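Local coordinates for protein succinyl-CoA ligase (ADP-forming) subunit alpha (Methanosaeta concilii, PDB 6HXI) that binds coenzyme A through a Rossmann-like domain and joins a CoA-ligase part to a citrate synthase-like part within one chain, at residues Ala88-Ala93 / Val111-Val116; Glu118-Arg122 / Gly204-Pro208; Ile71-Ala75 / Glu99-Thr105; Lys4-Phe9 / Ile106-Ala110. All coordinates share one frame; numbering follows the deposited sequence. Where two conformers were deposited one is given.

Interaction 1 (Ala88-Ala93 / Val111-Val116); sequences ASHRSA and VIAEGV. With COA (coenzyme A), chain G.
Ala88 and Ala113 meet where two neighbouring parallel strands, 83-86 and 108-111, end in loops, the usual cofactor-binding edge of a Rossmann-like fold and here the coenzyme A site. Ala88 O lies 3.3 Å from Ala113 CB and accepts from a water that in turn accepts from Ala113 N, a one-water bridge between the loops. Beside it Ile112 O, on the second loop, accepts the N-H of N4P of coenzyme A, nearly straight at 172°. Ser89 turns away from that loop; its OG takes the N-H of Arg91 in an ST turn and donates to O7A of coenzyme A. His90 CG sits between its own N and carbonyl carbon (chi1 68°), which brings the imidazole up beside two carbonyls, reached obliquely: CB is 3.2 Å from Glu114 O and CD2 3.2 Å from Gly115 O. Arg91 points to the cofactor, bringing NE and NH1 each to 2.8 Å from O7A, with the phosphate at the guanidinium edge. Ser92 OG donates to O9A; Lys479 of the second subunit bonds both this hydroxyl and coenzyme A. Ala93, first residue of helix 93-102, completes the contact: its CB lies 3.9 Å from both Val111 CG1 and Val116 CG2.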
loop_
_atom_site.group_PDB
_atom_site.type_symbol
_atom_site.label_atom_id
_atom_site.label_comp_id
_atom_site.label_asym_id
_atom_site.label_seq_id
_atom_site.Cartn_x
_atom_site.Cartn_y
_atom_site.Cartn_z
ATOM N N ALA B 88 6.098 -29.870 31.013
ATOM C CA ALA B 88 6.027 -30.672 29.779
ATOM C C ALA B 88 4.895 -31.694 29.925
ATOM O O ALA B 88 4.586 -32.094 31.045
ATOM C CB ALA B 88 7.349 -31.395 29.556
ATOM N N SER B 89 4.271 -32.108 28.826
ATOM C CA SER B 89 3.207 -33.129 28.871
ATOM C C SER B 89 3.803 -34.518 29.314
ATOM O O SER B 89 5.030 -34.678 29.391
ATOM C CB SER B 89 2.558 -33.273 27.490
ATOM O OG SER B 89 3.264 -34.219 26.700
ATOM N N HIS B 90 2.941 -35.526 29.530
ATOM C CA HIS B 90 3.396 -36.864 29.909
ATOM C C HIS B 90 4.223 -37.525 28.807
ATOM O O HIS B 90 4.960 -38.467 29.062
ATOM C CB HIS B 90 2.219 -37.742 30.356
ATOM C CG HIS B 90 1.243 -38.131 29.291
ATOM N ND1 HIS B 90 0.151 -37.325 28.971
ATOM C CD2 HIS B 90 1.158 -39.273 28.572
ATOM C CE1 HIS B 90 -0.522 -37.984 28.038
ATOM N NE2 HIS B 90 0.043 -39.156 27.761
ATOM N N ARG B 91 4.109 -36.997 27.587
ATOM C CA ARG B 91 4.823 -37.484 26.416
ATOM C C ARG B 91 6.239 -36.940 26.364
ATOM O O ARG B 91 7.092 -37.565 25.739
ATOM C CB ARG B 91 4.051 -37.141 25.125
ATOM C CG ARG B 91 2.701 -37.867 25.024
ATOM C CD ARG B 91 1.842 -37.342 23.873
ATOM N NE ARG B 91 1.484 -35.959 24.128
ATOM C CZ ARG B 91 0.414 -35.567 24.804
ATOM N NH1 ARG B 91 0.237 -34.297 25.081
ATOM N NH2 ARG B 91 -0.498 -36.445 25.185
ATOM N N SER B 92 6.511 -35.823 27.061
ATOM C CA SER B 92 7.801 -35.129 27.042
ATOM C C SER B 92 8.487 -34.991 28.399
ATOM O O SER B 92 9.639 -34.559 28.460
ATOM C CB SER B 92 7.625 -33.745 26.428
ATOM O OG SER B 92 7.241 -33.860 25.069
ATOM N N ALA B 93 7.763 -35.304 29.480
ATOM C CA ALA B 93 8.227 -35.185 30.861
ATOM C C ALA B 93 9.536 -35.916 31.120
ATOM O O ALA B 93 10.428 -35.324 31.726
ATOM C CB ALA B 93 7.150 -35.658 31.812
ATOM N N VAL B 111 8.054 -32.379 38.417
ATOM C CA VAL B 111 7.340 -32.936 37.263
ATOM C C VAL B 111 5.832 -32.825 37.508
ATOM O O VAL B 111 5.287 -33.527 38.353
ATOM C CB VAL B 111 7.784 -34.392 36.924
ATOM C CG1 VAL B 111 7.152 -34.863 35.622
ATOM C CG2 VAL B 111 9.305 -34.509 36.847
ATOM N N ILE B 112 5.166 -31.961 36.759
ATOM C CA ILE B 112 3.731 -31.701 36.909
ATOM C C ILE B 112 2.861 -32.725 36.158
ATOM O O ILE B 112 1.758 -33.019 36.616
ATOM C CB ILE B 112 3.376 -30.230 36.479
ATOM C CG1 ILE B 112 4.316 -29.147 37.126
ATOM C CG2 ILE B 112 1.904 -29.879 36.685
ATOM C CD1 ILE B 112 4.559 -29.120 38.600
ATOM N N ALA B 113 3.327 -33.227 35.000
ATOM C CA ALA B 113 2.538 -34.114 34.153
ATOM C C ALA B 113 1.980 -35.330 34.838
ATOM O O ALA B 113 2.644 -35.973 35.643
ATOM C CB ALA B 113 3.330 -34.538 32.925
ATOM N N GLU B 114 0.728 -35.626 34.511
ATOM C CA GLU B 114 -0.012 -36.790 34.940
ATOM C C GLU B 114 0.002 -37.745 33.734
ATOM O O GLU B 114 -0.058 -37.284 32.583
ATOM C CB GLU B 114 -1.452 -36.393 35.287
ATOM C CG GLU B 114 -2.214 -37.531 35.970
ATOM C CD GLU B 114 -3.453 -37.198 36.785
ATOM O OE1 GLU B 114 -3.646 -37.840 37.845
ATOM O OE2 GLU B 114 -4.252 -36.336 36.348
ATOM N N GLY B 115 0.136 -39.050 34.007
ATOM C CA GLY B 115 0.148 -40.094 32.992
ATOM C C GLY B 115 1.515 -40.484 32.474
ATOM O O GLY B 115 1.633 -40.926 31.328
ATOM N N VAL B 116 2.558 -40.275 33.293
ATOM C CA VAL B 116 3.941 -40.639 32.976
ATOM C C VAL B 116 4.130 -42.144 33.263
ATOM O O VAL B 116 3.781 -42.594 34.357
ATOM C CB VAL B 116 4.980 -39.760 33.743
ATOM C CG1 VAL B 116 6.420 -40.190 33.447
ATOM C CG2 VAL B 116 4.795 -38.273 33.431
HETATM N N1A COA G . 0.950 -28.758 15.834
HETATM C C2A COA G . 1.437 -29.888 16.357
HETATM N N3A COA G . 1.525 -30.246 17.646
HETATM C C4A COA G . 1.099 -29.260 18.451
HETATM C C5A COA G . 0.579 -28.038 18.059
HETATM C C6A COA G . 0.476 -27.806 16.673
HETATM N N6A COA G . -0.091 -26.720 16.149
HETATM N N7A COA G . 0.336 -27.233 19.160
HETATM C C8A COA G . 0.696 -27.975 20.176
HETATM N N9A COA G . 1.172 -29.213 19.824
HETATM C C1B COA G . 1.688 -30.257 20.708
HETATM C C2B COA G . 2.838 -29.842 21.617
HETATM O O2B COA G . 4.087 -29.885 20.923
HETATM C C3B COA G . 2.737 -30.921 22.700
HETATM O O3B COA G . 3.329 -32.169 22.277
HETATM P P3B COA G . 3.924 -33.253 23.285
HETATM O O7A COA G . 2.854 -33.557 24.278
HETATM O O8A COA G . 4.309 -34.416 22.442
HETATM O O9A COA G . 5.190 -32.616 23.885
HETATM C C4B COA G . 1.237 -31.234 22.774
HETATM O O4B COA G . 0.654 -30.687 21.573
HETATM C C5B COA G . 0.524 -30.700 23.990
HETATM O O5B COA G . 0.961 -29.342 24.193
HETATM P P1A COA G . 1.295 -28.767 25.686
HETATM O O1A COA G . 1.358 -27.286 25.764
HETATM O O2A COA G . 2.502 -29.454 26.306
HETATM O O3A COA G . -0.037 -29.327 26.362
HETATM P P2A COA G . -0.887 -29.199 27.701
HETATM O O4A COA G . -1.867 -28.103 27.566
HETATM O O5A COA G . -1.588 -30.530 27.851
HETATM O O6A COA G . 0.154 -28.925 28.913
HETATM C CBP COA G . 0.419 -29.884 31.140
HETATM C CCP COA G . 0.773 -29.993 29.653
HETATM C CDP COA G . 1.129 -31.024 31.884
HETATM C CEP COA G . 0.874 -28.533 31.727
HETATM C CAP COA G . -1.121 -30.016 31.295
HETATM O OAP COA G . -1.623 -31.099 30.532
HETATM C C9P COA G . -1.660 -30.109 32.716
HETATM O O9P COA G . -1.805 -29.084 33.387
HETATM N N8P COA G . -1.969 -31.336 33.167
HETATM C C7P COA G . -2.402 -31.590 34.534
HETATM C C6P COA G . -1.407 -32.434 35.285
HETATM C C5P COA G . -1.890 -32.792 36.671
HETATM O O5P COA G . -3.091 -32.903 36.911
HETATM N N4P COA G . -0.949 -32.953 37.600
HETATM C C3P COA G . -1.254 -33.194 39.004
HETATM C C2P COA G . -1.583 -31.921 39.758
HETATM S S1P COA G . -1.723 -32.413 41.499
HETATM O O HOH W 1 5.594 -32.345 33.578
#

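Interaction 2 (Glu118-Arg122 / Gly204-Pro208); sequences ERQSR and GDRYP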
loop_
_atom_site.group_PDB
_atom_site.type_symbol
_atom_site.label_atom_id
_atom_site.label_comp_id
_atom_site.label_asym_id
_atom_site.label_seq_id
_atom_site.Cartn_x
_atom_site.Cartn_y
_atom_site.Cartn_z
ATOM N N GLU B 118 5.294 -45.716 34.578
ATOM C CA GLU B 118 5.918 -46.125 35.844
ATOM C C GLU B 118 7.406 -46.410 35.656
ATOM O O GLU B 118 8.203 -46.005 36.506
ATOM C CB GLU B 118 5.172 -47.308 36.444
ATOM C CG GLU B 118 3.806 -46.917 36.979
ATOM C CD GLU B 118 2.799 -48.012 37.288
ATOM O OE1 GLU B 118 3.185 -49.201 37.330
ATOM O OE2 GLU B 118 1.617 -47.668 37.515
ATOM N N ARG B 119 7.782 -47.023 34.503
ATOM C CA ARG B 119 9.185 -47.306 34.184
ATOM C C ARG B 119 10.056 -46.022 34.077
ATOM O O ARG B 119 11.152 -45.984 34.630
ATOM C CB ARG B 119 9.327 -48.198 32.943
ATOM C CG ARG B 119 10.786 -48.374 32.536
ATOM C CD ARG B 119 11.092 -49.548 31.643
ATOM N NE ARG B 119 12.527 -49.560 31.357
ATOM C CZ ARG B 119 13.459 -50.066 32.164
ATOM N NH1 ARG B 119 14.741 -50.006 31.824
ATOM N NH2 ARG B 119 13.116 -50.642 33.316
ATOM N N GLN B 120 9.543 -44.990 33.393
ATOM C CA GLN B 120 10.159 -43.676 33.220
ATOM C C GLN B 120 10.361 -42.984 34.576
ATOM O O GLN B 120 11.448 -42.456 34.830
ATOM C CB GLN B 120 9.303 -42.802 32.302
ATOM C CG GLN B 120 9.398 -43.204 30.816
ATOM C CD GLN B 120 8.541 -42.345 29.916
ATOM O OE1 GLN B 120 8.180 -41.211 30.242
ATOM N NE2 GLN B 120 8.158 -42.877 28.771
ATOM N N SER B 121 9.336 -43.036 35.461
ATOM C CA SER B 121 9.413 -42.451 36.814
ATOM C C SER B 121 10.479 -43.149 37.654
ATOM O O SER B 121 11.233 -42.465 38.346
ATOM C CB SER B 121 8.063 -42.501 37.499
ATOM O OG SER B 121 7.226 -41.587 36.825
ATOM N N ARG B 122 10.557 -44.495 37.588
ATOM C CA ARG B 122 11.580 -45.272 38.293
ATOM C C ARG B 122 12.983 -44.875 37.797
ATOM O O ARG B 122 13.893 -44.708 38.606
ATOM C CB ARG B 122 11.381 -46.772 38.071
ATOM C CG ARG B 122 10.245 -47.380 38.849
ATOM C CD ARG B 122 10.357 -48.894 38.892
ATOM N NE ARG B 122 10.112 -49.519 37.588
ATOM C CZ ARG B 122 8.904 -49.827 37.121
ATOM N NH1 ARG B 122 8.774 -50.404 35.934
ATOM N NH2 ARG B 122 7.821 -49.598 37.854
ATOM N N GLY B 204 0.587 -38.796 42.999
ATOM C CA GLY B 204 -0.146 -40.030 43.264
ATOM C C GLY B 204 0.270 -41.245 42.458
ATOM O O GLY B 204 -0.449 -42.247 42.421
ATOM N N ASP B 205 1.430 -41.182 41.825
ATOM C CA ASP B 205 1.917 -42.286 41.027
ATOM C C ASP B 205 2.511 -43.394 41.913
ATOM O O ASP B 205 3.038 -43.106 42.995
ATOM C CB ASP B 205 2.925 -41.786 39.969
ATOM C CG ASP B 205 2.326 -41.006 38.787
ATOM O OD1 ASP B 205 1.095 -41.067 38.582
ATOM O OD2 ASP B 205 3.092 -40.369 38.051
ATOM N N ARG B 206 2.414 -44.662 41.456
ATOM C CA ARG B 206 2.947 -45.822 42.183
ATOM C C ARG B 206 4.474 -45.724 42.450
ATOM O O ARG B 206 4.938 -46.197 43.489
ATOM C CB ARG B 206 2.604 -47.141 41.453
ATOM C CG ARG B 206 2.699 -48.352 42.379
ATOM C CD ARG B 206 2.070 -49.625 41.831
ATOM N NE ARG B 206 0.607 -49.598 41.860
ATOM C CZ ARG B 206 -0.125 -50.097 42.844
ATOM N NH1 ARG B 206 -1.447 -50.040 42.788
ATOM N NH2 ARG B 206 0.459 -50.659 43.894
ATOM N N TYR B 207 5.231 -45.116 41.517
ATOM C CA TYR B 207 6.685 -44.985 41.607
ATOM C C TYR B 207 7.054 -43.519 41.534
ATOM O O TYR B 207 7.228 -42.994 40.436
ATOM C CB TYR B 207 7.373 -45.827 40.510
ATOM C CG TYR B 207 7.016 -47.292 40.614
ATOM C CD1 TYR B 207 7.725 -48.147 41.460
ATOM C CD2 TYR B 207 5.924 -47.816 39.923
ATOM C CE1 TYR B 207 7.366 -49.491 41.602
ATOM C CE2 TYR B 207 5.555 -49.157 40.059
ATOM C CZ TYR B 207 6.283 -49.988 40.897
ATOM O OH TYR B 207 5.909 -51.296 41.039
ATOM N N PRO B 208 7.088 -42.785 42.668
ATOM C CA PRO B 208 7.375 -41.341 42.564
ATOM C C PRO B 208 8.867 -41.049 42.395
ATOM O O PRO B 208 9.687 -41.941 42.580
ATOM C CB PRO B 208 6.819 -40.788 43.874
ATOM C CG PRO B 208 7.000 -41.956 44.871
ATOM C CD PRO B 208 6.890 -43.213 44.078
HETATM O O HOH W 2 1.863 -44.951 38.727
HETATM O O HOH W 3 4.664 -42.165 37.036
#
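Tyr207 presents one face of its ring to Arg122 and its edge to the carboxylate oxygen OE1 of Glu118, so two side chains one helical turn apart meet the same ring differently. Arg122 is modelled in two conformers; in the one described, its guanidinium stands almost upright on the phenol, with the planes 87° apart. Its edge, not its flat side, therefore faces the ring, and NH2 comes within 3.2 Å of Tyr207 CE2. CZ lies 4.4 Å from the ring centroid and 7° off the normal, a cation-pi geometry, while CD adds a CH-pi contact over the same face. The bend at chi3 (-70°) folds the arginine back to make this possible. Glu118 CB packs 3.6 Å from Tyr207 CD2. Gln3 of the Citrate lyase chain donates to Glu118 OE1, and Tyr207 OH bonds Ser124 O of that chain. Two waters span the rest: one joins Glu118 OE2 to Arg206 N, the other Ser121 OG to Asp205 OD2. With no direct hydrogen bond between the segments, the contact appears to depend on packing against the ring, bridging water and, in this conformer, a cation-pi contact, next to a subunit interface that binds two of the polar ends.

Interaction 3 (Ile71-Ala75 / Glu99-Thr105); sequences IPLAA and EALKEDT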
loop_
_atom_site.group_PDB
_atom_site.type_symbol
_atom_site.label_atom_id
_atom_site.label_comp_id
_atom_site.label_asym_id
_atom_site.label_seq_id
_atom_site.Cartn_x
_atom_site.Cartn_y
_atom_site.Cartn_z
ATOM N N ILE B 71 17.084 -26.319 27.644
ATOM C CA ILE B 71 17.543 -26.394 29.034
ATOM C C ILE B 71 19.061 -26.079 29.116
ATOM O O ILE B 71 19.400 -25.206 29.914
ATOM C CB ILE B 71 17.146 -27.718 29.709
ATOM C CG1 ILE B 71 15.619 -27.840 29.831
ATOM C CG2 ILE B 71 17.837 -27.880 31.082
ATOM C CD1 ILE B 71 15.080 -29.325 29.958
ATOM N N PRO B 72 19.977 -26.701 28.303
ATOM C CA PRO B 72 21.405 -26.323 28.377
ATOM C C PRO B 72 21.704 -24.842 28.105
ATOM O O PRO B 72 22.633 -24.308 28.698
ATOM C CB PRO B 72 22.062 -27.217 27.316
ATOM C CG PRO B 72 21.147 -28.369 27.181
ATOM C CD PRO B 72 19.783 -27.779 27.314
ATOM N N LEU B 73 20.943 -24.182 27.213
ATOM C CA LEU B 73 21.169 -22.761 26.908
ATOM C C LEU B 73 20.767 -21.870 28.080
ATOM O O LEU B 73 21.492 -20.922 28.404
ATOM C CB LEU B 73 20.454 -22.321 25.630
ATOM C CG LEU B 73 21.146 -22.670 24.315
ATOM C CD1 LEU B 73 20.195 -22.523 23.154
ATOM C CD2 LEU B 73 22.371 -21.796 24.075
ATOM N N ALA B 74 19.645 -22.199 28.738
ATOM C CA ALA B 74 19.160 -21.461 29.909
ATOM C C ALA B 74 20.111 -21.660 31.072
ATOM O O ALA B 74 20.488 -20.678 31.706
ATOM C CB ALA B 74 17.759 -21.908 30.288
ATOM N N ALA B 75 20.531 -22.923 31.327
ATOM C CA ALA B 75 21.429 -23.280 32.423
ATOM C C ALA B 75 22.764 -22.544 32.329
ATOM O O ALA B 75 23.230 -22.008 33.333
ATOM C CB ALA B 75 21.636 -24.785 32.477
ATOM N N GLU B 99 17.166 -34.464 30.828
ATOM C CA GLU B 99 18.073 -33.415 30.347
ATOM C C GLU B 99 18.408 -32.407 31.465
ATOM O O GLU B 99 19.571 -32.070 31.643
ATOM C CB GLU B 99 17.488 -32.720 29.112
ATOM C CG GLU B 99 18.508 -31.922 28.316
ATOM C CD GLU B 99 17.974 -31.266 27.055
ATOM O OE1 GLU B 99 18.800 -30.853 26.208
ATOM O OE2 GLU B 99 16.731 -31.180 26.906
ATOM N N ALA B 100 17.405 -31.968 32.241
ATOM C CA ALA B 100 17.635 -31.053 33.357
ATOM C C ALA B 100 18.519 -31.691 34.448
ATOM O O ALA B 100 19.392 -31.005 34.991
ATOM C CB ALA B 100 16.312 -30.607 33.949
ATOM N N LEU B 101 18.301 -33.005 34.758
ATOM C CA LEU B 101 19.074 -33.746 35.776
ATOM C C LEU B 101 20.558 -33.903 35.358
ATOM O O LEU B 101 21.444 -33.913 36.210
ATOM C CB LEU B 101 18.440 -35.130 36.081
ATOM C CG LEU B 101 17.095 -35.180 36.852
ATOM C CD1 LEU B 101 16.544 -36.604 36.906
ATOM C CD2 LEU B 101 17.224 -34.651 38.287
ATOM N N LYS B 102 20.820 -33.987 34.055
ATOM C CA LYS B 102 22.172 -34.085 33.497
ATOM C C LYS B 102 22.941 -32.742 33.591
ATOM O O LYS B 102 24.165 -32.737 33.488
ATOM C CB LYS B 102 22.149 -34.663 32.065
ATOM C CG LYS B 102 21.876 -36.173 32.054
ATOM C CD LYS B 102 21.232 -36.664 30.757
ATOM C CE LYS B 102 20.657 -38.062 30.898
ATOM N NZ LYS B 102 19.932 -38.499 29.671
ATOM N N GLU B 103 22.225 -31.624 33.824
ATOM C CA GLU B 103 22.811 -30.293 34.011
ATOM C C GLU B 103 23.405 -30.213 35.410
ATOM O O GLU B 103 22.688 -30.463 36.381
ATOM C CB GLU B 103 21.755 -29.176 33.846
ATOM C CG GLU B 103 21.341 -28.899 32.417
ATOM C CD GLU B 103 22.451 -28.503 31.463
ATOM O OE1 GLU B 103 23.330 -27.697 31.853
ATOM O OE2 GLU B 103 22.448 -29.025 30.325
ATOM N N ASP B 104 24.690 -29.838 35.513
ATOM C CA ASP B 104 25.423 -29.727 36.775
ATOM C C ASP B 104 24.851 -28.693 37.750
ATOM O O ASP B 104 24.987 -28.864 38.960
ATOM C CB ASP B 104 26.916 -29.439 36.516
ATOM C CG ASP B 104 27.666 -30.554 35.807
ATOM O OD1 ASP B 104 27.391 -31.746 36.110
ATOM O OD2 ASP B 104 28.548 -30.238 34.967
ATOM N N THR B 105 24.198 -27.644 37.233
ATOM C CA THR B 105 23.632 -26.554 38.043
ATOM C C THR B 105 22.222 -26.820 38.562
ATOM O O THR B 105 21.808 -26.157 39.507
ATOM C CB THR B 105 23.697 -25.234 37.286
ATOM O OG1 THR B 105 23.018 -25.391 36.036
ATOM C CG2 THR B 105 25.153 -24.744 37.078
HETATM O O HOH W 4 15.782 -28.612 26.229
HETATM O O HOH W 5 24.556 -25.799 30.173
#
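Ile71 and Ala100 bring two helices together with their CA atoms 6.4 Å apart, and the approach stays at about this spacing to Ala75 and Thr105, 6.9 Å between CA atoms, although the second segment leaves its helix after Lys102. Ile71 fills the gap between the helices: CG2, anti to the backbone N, lies 3.9 Å from Ala100 CA and equally near Glu103 CG, while CD1 reaches toward the carboxylate of Glu99. The same isoleucine also touches strands of the Rossmann-like sheet through Ile46, Tyr18 and Met84, so it occupies the junction of both helices with the sheet. Pro72 is flanked by two acidic side chains, each crossing it at about a right angle. Glu99 extends fully from CG and sets OE1 3.4 Å from Pro72 CD; Glu103 is kinked at chi2 (-58°), which curls its carboxylate back until OE2 is 3.5 Å from Pro72 CG and OE1 3.4 Å from Ala75 CB. Neither glutamate bonds the other helix directly. One water donates to Glu99 OE2 and accepts from Ile71 N, and a second donates both to Glu103 OE1 and to Pro72 O. The contact thus grades from an apolar side against the sheet to a hydrated side, where water carries the polar links and the carboxylates otherwise meet only carbon of the first helix.

Interaction 4 (Lys4-Phe9 / Ile106-Ala110); sequences KDYVLF and IRIVA
Arg107 grips Val7 O with both terminal nitrogens, NH2 at 2.8 Å and NH1 at 3.1 Å. The bonds to this single acceptor are moderately bent, with N-H...O angles of 153° and 136°, yet the oxygen stays close to the guanidinium plane. The NH1 donor lies in the plane of the Val7 carbonyl, whereas NH2 is tilted from it by 33°. A weak third bond runs from NH1 to Leu8 O at 3.3 Å. The side chain is stretched from CG to NE, with CG anti to the backbone N, and this length carries the charged group from the start of the strand to the N-terminal segment, where it meets backbone carbonyls. Beyond the polar end lies Ile108. Its CD1 sits 3.4 Å from Leu8 O and 4.0 Å from Leu8 CG, the two side chains crossing at a slant. Its other branch, CG2, approaches Phe9 CE1 at 4.1 Å. Leu8 and Ile108 both touch Ile134 and Ile136 of the neighbouring strand, and Phe9 and Ile108 both touch Val83 on the strand at the other side, so the apolar layer extends across three strands. The contact is a terminal segment laid over the parallel part of a mixed, Rossmann-like sheet, pinned by an arginine-to-carbonyl grip at the beginning of strand 108-111 and backed by aliphatic and aromatic packing.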
loop_
_atom_site.group_PDB
_atom_site.type_symbol
_atom_site.label_atom_id
_atom_site.label_comp_id
_atom_site.label_asym_id
_atom_site.label_seq_id
_atom_site.Cartn_x
_atom_site.Cartn_y
_atom_site.Cartn_z
ATOM N N LYS B 4 21.799 -27.253 55.451
ATOM C CA LYS B 4 21.965 -26.873 54.053
ATOM C C LYS B 4 21.349 -27.918 53.111
ATOM O O LYS B 4 20.544 -27.555 52.250
ATOM C CB LYS B 4 23.444 -26.607 53.724
ATOM C CG LYS B 4 23.974 -25.312 54.346
ATOM C CD LYS B 4 25.493 -25.325 54.558
ATOM C CE LYS B 4 25.937 -24.345 55.622
ATOM N NZ LYS B 4 25.840 -22.932 55.162
ATOM N N ASP B 5 21.714 -29.211 53.289
ATOM C CA ASP B 5 21.203 -30.360 52.521
ATOM C C ASP B 5 19.689 -30.555 52.725
ATOM O O ASP B 5 18.991 -30.924 51.778
ATOM C CB ASP B 5 21.963 -31.651 52.896
ATOM C CG ASP B 5 23.481 -31.542 52.809
ATOM O OD1 ASP B 5 23.996 -31.293 51.694
ATOM O OD2 ASP B 5 24.154 -31.706 53.859
ATOM N N TYR B 6 19.189 -30.289 53.951
ATOM C CA TYR B 6 17.781 -30.388 54.311
ATOM C C TYR B 6 16.900 -29.291 53.673
ATOM O O TYR B 6 15.695 -29.483 53.548
ATOM C CB TYR B 6 17.599 -30.432 55.835
ATOM C CG TYR B 6 18.178 -29.250 56.586
ATOM C CD1 TYR B 6 17.479 -28.053 56.687
ATOM C CD2 TYR B 6 19.382 -29.361 57.278
ATOM C CE1 TYR B 6 17.982 -26.977 57.416
ATOM C CE2 TYR B 6 19.893 -28.293 58.019
ATOM C CZ TYR B 6 19.195 -27.098 58.072
ATOM O OH TYR B 6 19.692 -26.033 58.772
ATOM N N VAL B 7 17.488 -28.149 53.290
ATOM C CA VAL B 7 16.754 -27.047 52.655
ATOM C C VAL B 7 16.491 -27.370 51.169
ATOM O O VAL B 7 17.437 -27.584 50.396
ATOM C CB VAL B 7 17.452 -25.666 52.816
ATOM C CG1 VAL B 7 16.659 -24.565 52.128
ATOM C CG2 VAL B 7 17.670 -25.316 54.280
ATOM N N LEU B 8 15.214 -27.383 50.762
ATOM C CA LEU B 8 14.918 -27.610 49.349
ATOM C C LEU B 8 14.926 -26.249 48.676
ATOM O O LEU B 8 15.731 -26.023 47.769
ATOM C CB LEU B 8 13.579 -28.324 49.174
ATOM C CG LEU B 8 13.480 -29.397 48.083
ATOM C CD1 LEU B 8 14.364 -30.604 48.388
ATOM C CD2 LEU B 8 12.052 -29.876 47.966
ATOM N N PHE B 9 14.096 -25.310 49.193
ATOM C CA PHE B 9 13.981 -23.940 48.688
ATOM C C PHE B 9 14.045 -22.939 49.775
ATOM O O PHE B 9 13.492 -23.152 50.849
ATOM C CB PHE B 9 12.651 -23.685 47.983
ATOM C CG PHE B 9 12.081 -24.841 47.230
ATOM C CD1 PHE B 9 12.690 -25.300 46.071
ATOM C CD2 PHE B 9 10.909 -25.450 47.651
ATOM C CE1 PHE B 9 12.157 -26.377 45.364
ATOM C CE2 PHE B 9 10.374 -26.530 46.946
ATOM C CZ PHE B 9 11.012 -26.994 45.814
ATOM N N ILE B 106 21.481 -27.772 37.971
ATOM C CA ILE B 106 20.121 -28.071 38.444
ATOM C C ILE B 106 20.171 -29.186 39.489
ATOM O O ILE B 106 20.852 -30.192 39.292
ATOM C CB ILE B 106 19.126 -28.319 37.273
ATOM C CG1 ILE B 106 18.894 -27.012 36.494
ATOM C CG2 ILE B 106 17.779 -28.888 37.750
ATOM C CD1 ILE B 106 18.764 -27.184 35.005
ATOM N N ARG B 107 19.480 -28.970 40.615
ATOM C CA ARG B 107 19.408 -29.881 41.759
ATOM C C ARG B 107 17.989 -30.465 41.958
ATOM O O ARG B 107 17.854 -31.624 42.346
ATOM C CB ARG B 107 19.886 -29.126 43.012
ATOM C CG ARG B 107 19.827 -29.908 44.311
ATOM C CD ARG B 107 20.066 -28.984 45.475
ATOM N NE ARG B 107 19.645 -29.583 46.740
ATOM C CZ ARG B 107 18.901 -28.963 47.650
ATOM N NH1 ARG B 107 18.493 -27.713 47.447
ATOM N NH2 ARG B 107 18.564 -29.582 48.771
ATOM N N ILE B 108 16.932 -29.652 41.688
ATOM C CA ILE B 108 15.528 -30.049 41.867
ATOM C C ILE B 108 14.723 -29.900 40.576
ATOM O O ILE B 108 14.812 -28.868 39.904
ATOM C CB ILE B 108 14.866 -29.279 43.053
ATOM C CG1 ILE B 108 15.650 -29.437 44.374
ATOM C CG2 ILE B 108 13.390 -29.674 43.248
ATOM C CD1 ILE B 108 15.859 -28.160 45.084
ATOM N N VAL B 109 13.943 -30.949 40.228
ATOM C CA VAL B 109 13.031 -30.930 39.105
ATOM C C VAL B 109 11.663 -31.331 39.644
ATOM O O VAL B 109 11.544 -32.385 40.267
ATOM C CB VAL B 109 13.439 -31.806 37.875
ATOM C CG1 VAL B 109 12.513 -31.541 36.694
ATOM C CG2 VAL B 109 14.897 -31.600 37.476
ATOM N N ALA B 110 10.645 -30.487 39.421
ATOM C CA ALA B 110 9.266 -30.772 39.788
ATOM C C ALA B 110 8.540 -31.138 38.504
ATOM O O ALA B 110 8.497 -30.324 37.575
ATOM C CB ALA B 110 8.624 -29.541 40.430
#

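Strand 108-111 and the helices around it tie the four contacts together. Interaction 4 lies at its start and interaction 1 at its end, centres about 20 Å apart, so the strand runs from the N-terminal segment to the coenzyme A site. Interactions 3 and 4 have centres about 15 Å apart; Ala100 and Leu101 touch Val109, and Ile71 touches Ile106. Interactions 1 and 2, centres about 11 Å apart, touch through Val116 and Ser121. Along the chain, interaction 3 falls between the two segments of interaction 4, and the segments of interaction 1 alternate with those of both. Interaction 2 comes last, linking helix 118-130, beside the Rossmann-like sheet, to a loop following strand 196-201 of the second, six-stranded sheet.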